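Local coordinates for acetylornithine aminotransferase (Aquifex aeolicus, PDB 2EH6), which transfers the amino group of N(2)-acetyl-L-ornithine to 2-oxoglutarate in arginine biosynthesis, using pyridoxal 5'-phosphate as cofactor, at residues V89-S94 / I249-A254; E97-A102 / V236-K241. All coordinates share one frame; numbering follows the deposited sequence.

Contact 1 of 2, residues V89-S94 / I249-A254. With PLP (pyridoxal-5'-phosphate), chain C.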
loop_
_atom_site.group_PDB
_atom_site.type_symbol
_atom_site.label_atom_id
_atom_site.label_comp_id
_atom_site.label_asym_id
_atom_site.label_seq_id
_atom_site.Cartn_x
_atom_site.Cartn_y
_atom_site.Cartn_z
ATOM N N VAL A 89 -1.341 17.128 3.804
ATOM C CA VAL A 89 -1.042 15.703 3.849
ATOM C C VAL A 89 -1.840 14.885 2.849
ATOM O O VAL A 89 -2.982 15.217 2.533
ATOM C CB VAL A 89 -1.351 15.146 5.277
ATOM C CG1 VAL A 89 -1.200 13.618 5.308
ATOM C CG2 VAL A 89 -0.446 15.800 6.297
ATOM N N PHE A 90 -1.222 13.818 2.348
ATOM C CA PHE A 90 -1.892 12.885 1.447
ATOM C C PHE A 90 -1.691 11.541 2.128
ATOM O O PHE A 90 -0.560 11.188 2.448
ATOM C CB PHE A 90 -1.244 12.810 0.067
ATOM C CG PHE A 90 -1.693 11.608 -0.728
ATOM C CD1 PHE A 90 -2.983 11.542 -1.249
ATOM C CD2 PHE A 90 -0.855 10.500 -0.870
ATOM C CE1 PHE A 90 -3.441 10.390 -1.893
ATOM C CE2 PHE A 90 -1.299 9.342 -1.511
ATOM C CZ PHE A 90 -2.599 9.285 -2.024
ATOM N N PHE A 91 -2.774 10.797 2.337
ATOM C CA PHE A 91 -2.680 9.497 3.012
ATOM C C PHE A 91 -2.563 8.298 2.082
ATOM O O PHE A 91 -3.337 8.154 1.142
ATOM C CB PHE A 91 -3.885 9.303 3.935
ATOM C CG PHE A 91 -3.844 10.159 5.167
ATOM C CD1 PHE A 91 -2.948 9.874 6.195
ATOM C CD2 PHE A 91 -4.686 11.261 5.294
ATOM C CE1 PHE A 91 -2.885 10.679 7.338
ATOM C CE2 PHE A 91 -4.634 12.074 6.434
ATOM C CZ PHE A 91 -3.728 11.781 7.459
ATOM N N ALA A 92 -1.588 7.436 2.361
ATOM C CA ALA A 92 -1.368 6.232 1.570
ATOM C C ALA A 92 -1.486 5.021 2.506
ATOM O O ALA A 92 -2.004 5.145 3.618
ATOM C CB ALA A 92 0.014 6.278 0.917
ATOM N N ASN A 93 -0.990 3.861 2.082
ATOM C CA ASN A 93 -1.113 2.666 2.923
ATOM C C ASN A 93 0.203 2.058 3.343
ATOM O O ASN A 93 0.224 1.113 4.130
ATOM C CB ASN A 93 -1.914 1.597 2.186
ATOM C CG ASN A 93 -3.280 2.076 1.795
ATOM O OD1 ASN A 93 -4.188 2.141 2.626
ATOM N ND2 ASN A 93 -3.438 2.439 0.523
ATOM N N SER A 94 1.299 2.594 2.826
ATOM C CA SER A 94 2.607 2.044 3.136
ATOM C C SER A 94 3.683 3.075 2.927
ATOM O O SER A 94 3.431 4.153 2.384
ATOM C CB SER A 94 2.899 0.859 2.217
ATOM O OG SER A 94 2.910 1.287 0.855
ATOM N N ILE A 249 -0.545 2.165 7.283
ATOM C CA ILE A 249 -0.823 3.561 6.975
ATOM C C ILE A 249 0.447 4.204 6.448
ATOM O O ILE A 249 1.556 3.775 6.761
ATOM C CB ILE A 249 -1.318 4.331 8.234
ATOM C CG1 ILE A 249 -1.791 5.738 7.845
ATOM C CG2 ILE A 249 -0.201 4.411 9.269
ATOM C CD1 ILE A 249 -2.486 6.501 8.989
ATOM N N GLY A 250 0.280 5.234 5.628
ATOM C CA GLY A 250 1.424 5.930 5.084
ATOM C C GLY A 250 0.973 7.340 4.759
ATOM O O GLY A 250 -0.222 7.629 4.765
ATOM N N ALA A 251 1.919 8.226 4.494
ATOM C CA ALA A 251 1.551 9.589 4.149
ATOM C C ALA A 251 2.740 10.428 3.762
ATOM O O ALA A 251 3.887 10.112 4.089
ATOM C CB ALA A 251 0.835 10.254 5.323
ATOM N N ILE A 252 2.460 11.492 3.020
ATOM C CA ILE A 252 3.501 12.438 2.691
ATOM C C ILE A 252 2.942 13.747 3.217
ATOM O O ILE A 252 1.723 13.963 3.215
ATOM C CB ILE A 252 3.777 12.573 1.175
ATOM C CG1 ILE A 252 2.512 12.991 0.431
ATOM C CG2 ILE A 252 4.362 11.280 0.638
ATOM C CD1 ILE A 252 2.791 13.422 -1.012
ATOM N N LEU A 253 3.833 14.588 3.717
ATOM C CA LEU A 253 3.460 15.891 4.233
ATOM C C LEU A 253 4.333 16.823 3.414
ATOM O O LEU A 253 5.544 16.620 3.323
ATOM C CB LEU A 253 3.802 16.003 5.724
ATOM C CG LEU A 253 3.178 17.164 6.511
ATOM C CD1 LEU A 253 3.506 17.011 7.985
ATOM C CD2 LEU A 253 3.682 18.497 5.975
ATOM N N ALA A 254 3.716 17.823 2.797
ATOM C CA ALA A 254 4.450 18.766 1.961
ATOM C C ALA A 254 4.054 20.191 2.297
ATOM O O ALA A 254 2.886 20.475 2.553
ATOM C CB ALA A 254 4.166 18.486 0.481
HETATM N N1 PLP C . 11.551 3.832 3.204
HETATM C C2 PLP C . 12.206 3.647 4.365
HETATM C C2A PLP C . 13.221 4.659 4.831
HETATM C C3 PLP C . 11.949 2.508 5.155
HETATM O O3 PLP C . 12.612 2.318 6.336
HETATM C C4 PLP C . 10.979 1.555 4.698
HETATM C C4A PLP C . 10.699 0.365 5.535
HETATM C C5 PLP C . 10.302 1.798 3.435
HETATM C C6 PLP C . 10.629 2.962 2.724
HETATM C C5A PLP C . 9.269 0.824 2.892
HETATM O O4P PLP C . 8.060 0.950 3.641
HETATM P P PLP C . 6.963 -0.101 3.067
HETATM O O1P PLP C . 5.725 0.055 3.865
HETATM O O2P PLP C . 6.632 0.170 1.530
HETATM O O3P PLP C . 7.533 -1.598 3.227
#
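Val89 turns CG1 opposite its backbone N (chi1 173°), toward Ala251, and CG2 toward Leu253, while Phe91 turns its ring opposite its carbonyl carbon (chi1 -72°), also beside Ala251. Val89 CG1 stands 3.7 Å above the plane of the Phe91 ring, over its centre, and meets Ala251 CB at 3.9 Å; the second methyl, Val89 CG2, lies 3.9 Å from Leu253 CG. An alanine in place of Val89 would remove both methyls and would probably take away the cover they give that ring face and open a gap beside Leu253. On the other face of the sheet, Ile252 CG1 sits 3.8 Å from Phe90 CB and at the edge of the Phe90 ring, whose far end leads away to meet His267. In this antiparallel pair Phe90 and Ile252 exchange two nearly straight N-H...O bonds in the carbonyl planes, whereas the 2.8 Å bond from Ala92 N to Gly250 O arrives well above the plane and its return from Gly250 N is weak. Ser94 OG caps Glu97 N and bonds to Glu97 of the second subunit, while Ser94 CB approaches PLP O1P to 3.4 Å. The chemistry thus passes from an apolar strand pair to a helix start whose dipole probably favours the cofactor phosphate.

Contact 2 of 2, residues E97-A102 / V236-K241. With PLP (pyridoxal-5'-phosphate), chain C.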
loop_
_atom_site.group_PDB
_atom_site.type_symbol
_atom_site.label_atom_id
_atom_site.label_comp_id
_atom_site.label_asym_id
_atom_site.label_seq_id
_atom_site.Cartn_x
_atom_site.Cartn_y
_atom_site.Cartn_z
ATOM N N GLU A 97 4.318 3.420 -0.912
ATOM C CA GLU A 97 3.310 4.230 -1.592
ATOM C C GLU A 97 3.544 5.705 -1.275
ATOM O O GLU A 97 3.253 6.582 -2.092
ATOM C CB GLU A 97 1.891 3.865 -1.153
ATOM C CG GLU A 97 1.398 2.506 -1.619
ATOM C CD GLU A 97 -0.106 2.385 -1.515
ATOM O OE1 GLU A 97 -0.711 3.093 -0.678
ATOM O OE2 GLU A 97 -0.690 1.582 -2.264
ATOM N N SER A 98 4.060 5.971 -0.081
ATOM C CA SER A 98 4.333 7.341 0.344
ATOM C C SER A 98 5.480 7.950 -0.455
ATOM O O SER A 98 5.368 9.065 -0.951
ATOM C CB SER A 98 4.651 7.374 1.841
ATOM O OG SER A 98 3.526 6.946 2.587
ATOM N N VAL A 99 6.584 7.223 -0.582
ATOM C CA VAL A 99 7.709 7.736 -1.349
ATOM C C VAL A 99 7.265 7.948 -2.798
ATOM O O VAL A 99 7.649 8.930 -3.436
ATOM C CB VAL A 99 8.909 6.771 -1.279
ATOM C CG1 VAL A 99 9.952 7.136 -2.328
ATOM C CG2 VAL A 99 9.530 6.841 0.116
ATOM N N GLU A 100 6.438 7.040 -3.308
ATOM C CA GLU A 100 5.939 7.158 -4.674
ATOM C C GLU A 100 5.165 8.473 -4.836
ATOM O O GLU A 100 5.324 9.180 -5.839
ATOM C CB GLU A 100 5.017 5.982 -5.014
ATOM C CG GLU A 100 5.698 4.618 -5.098
ATOM C CD GLU A 100 6.205 4.283 -6.496
ATOM O OE1 GLU A 100 5.947 5.058 -7.440
ATOM O OE2 GLU A 100 6.852 3.227 -6.656
ATOM N N ALA A 101 4.321 8.791 -3.855
ATOM C CA ALA A 101 3.527 10.021 -3.896
ATOM C C ALA A 101 4.438 11.246 -3.880
ATOM O O ALA A 101 4.153 12.242 -4.542
ATOM C CB ALA A 101 2.564 10.075 -2.708
ATOM N N ALA A 102 5.527 11.165 -3.118
ATOM C CA ALA A 102 6.475 12.272 -3.021
ATOM C C ALA A 102 7.176 12.529 -4.354
ATOM O O ALA A 102 7.304 13.679 -4.781
ATOM C CB ALA A 102 7.513 11.988 -1.939
ATOM N N VAL A 236 9.182 18.127 1.396
ATOM C CA VAL A 236 8.295 16.973 1.510
ATOM C C VAL A 236 8.927 15.888 2.380
ATOM O O VAL A 236 10.137 15.673 2.337
ATOM C CB VAL A 236 8.007 16.328 0.128
ATOM C CG1 VAL A 236 6.947 15.233 0.275
ATOM C CG2 VAL A 236 7.543 17.379 -0.870
ATOM N N ILE A 237 8.110 15.218 3.187
ATOM C CA ILE A 237 8.616 14.105 3.985
ATOM C C ILE A 237 7.643 12.943 3.801
ATOM O O ILE A 237 6.462 13.157 3.524
ATOM C CB ILE A 237 8.734 14.443 5.496
ATOM C CG1 ILE A 237 7.363 14.769 6.085
ATOM C CG2 ILE A 237 9.715 15.605 5.691
ATOM C CD1 ILE A 237 7.379 14.921 7.597
ATOM N N ALA A 238 8.150 11.721 3.925
ATOM C CA ALA A 238 7.318 10.530 3.785
ATOM C C ALA A 238 7.261 9.851 5.148
ATOM O O ALA A 238 8.264 9.786 5.854
ATOM C CB ALA A 238 7.916 9.584 2.740
ATOM N N LEU A 239 6.084 9.355 5.513
ATOM C CA LEU A 239 5.895 8.701 6.805
ATOM C C LEU A 239 5.128 7.403 6.637
ATOM O O LEU A 239 4.375 7.247 5.684
ATOM C CB LEU A 239 5.095 9.609 7.745
ATOM C CG LEU A 239 5.667 10.977 8.118
ATOM C CD1 LEU A 239 4.552 11.840 8.679
ATOM C CD2 LEU A 239 6.808 10.822 9.125
ATOM N N ALA A 240 5.317 6.487 7.583
ATOM C CA ALA A 240 4.611 5.210 7.585
ATOM C C ALA A 240 5.035 4.407 8.808
ATOM O O ALA A 240 5.327 4.971 9.861
ATOM C CB ALA A 240 4.899 4.427 6.303
ATOM N N LYS A 241 5.076 3.090 8.659
ATOM C CA LYS A 241 5.452 2.203 9.748
ATOM C C LYS A 241 4.846 2.588 11.104
ATOM O O LYS A 241 3.634 2.460 11.309
ATOM C CB LYS A 241 6.981 2.108 9.842
ATOM C CG LYS A 241 7.616 1.382 8.643
ATOM C CD LYS A 241 9.030 0.894 8.933
ATOM C CE LYS A 241 9.536 -0.068 7.840
ATOM N NZ LYS A 241 10.032 0.720 6.688
HETATM N N1 PLP C . 11.551 3.832 3.204
HETATM C C2 PLP C . 12.206 3.647 4.365
HETATM C C2A PLP C . 13.221 4.659 4.831
HETATM C C3 PLP C . 11.949 2.508 5.155
HETATM O O3 PLP C . 12.612 2.318 6.336
HETATM C C4 PLP C . 10.979 1.555 4.698
HETATM C C4A PLP C . 10.699 0.365 5.535
HETATM C C5 PLP C . 10.302 1.798 3.435
HETATM C C6 PLP C . 10.629 2.962 2.724
HETATM C C5A PLP C . 9.269 0.824 2.892
HETATM O O4P PLP C . 8.060 0.950 3.641
HETATM P P PLP C . 6.963 -0.101 3.067
HETATM O O1P PLP C . 5.725 0.055 3.865
HETATM O O2P PLP C . 6.632 0.170 1.530
HETATM O O3P PLP C . 7.533 -1.598 3.227
#
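Ala102 CB meets Val236 CG1 at 4.0 Å, that methyl being set opposite the Val236 backbone N (chi1 -173°). One turn back along the helix, Ala238 CB lies against both Ser98 CB (4.0 Å) and Val99 CG2 (4.1 Å). These apolar contacts bring the helix segment 97-102 onto strand 236-239, with their axes 7.6 Å apart and running nearly antiparallel (164°). Small side chains at these points allow the backbones to come close: Ser98 CA and Ala238 CA are 5.6 Å apart. Val99 also borders Asp212 of the cofactor pocket. Polar groups play a smaller part. Ser98 OG comes within 3.2 Å of Leu239 O, but it is hydrogen-bonded to Ser94 O, of the N-cap residue of its own helix. The covalent element is Lys241, further along the same segment, whose chain bends at its last torsion (chi4 82°) and whose NZ joins PLP C4A at 1.4 Å, a linkage consistent with the internal aldimine. Val214 of the same chain and Thr270 of the second subunit touch this lysine. A helix packed on the central sheet, with the cofactor-bearing lysine following a strand of that sheet in the chain, is characteristic of the fold-type I architecture of class-III aminotransferases.

How the contacts relate
The centres of the two contacts lie about 6 Å apart, and both belong to one layered unit. Strands 87-92, 250-255 and 236-239 are successive neighbours in the central sheet; Ala251 O to Leu239 N (2.7 Å) and Leu253 O to Ile237 N (2.9 Å) are probable hydrogen bonds joining contact 1 to contact 2. Helix 95-112, which directly follows strand 87-92, packs over all three strands, with Ala101 touching Phe90 and Ile252, and Ser98 OG only 2.8 Å from Ala251 N. The contacts reach different groups of one PLP: contact 1 leads to its phosphate, contact 2 to C4A. Gly95 N, Thr96 N and Thr270 OG1 of the second subunit also hydrogen-bond PLP, in keeping with a helix start that receives the phosphate.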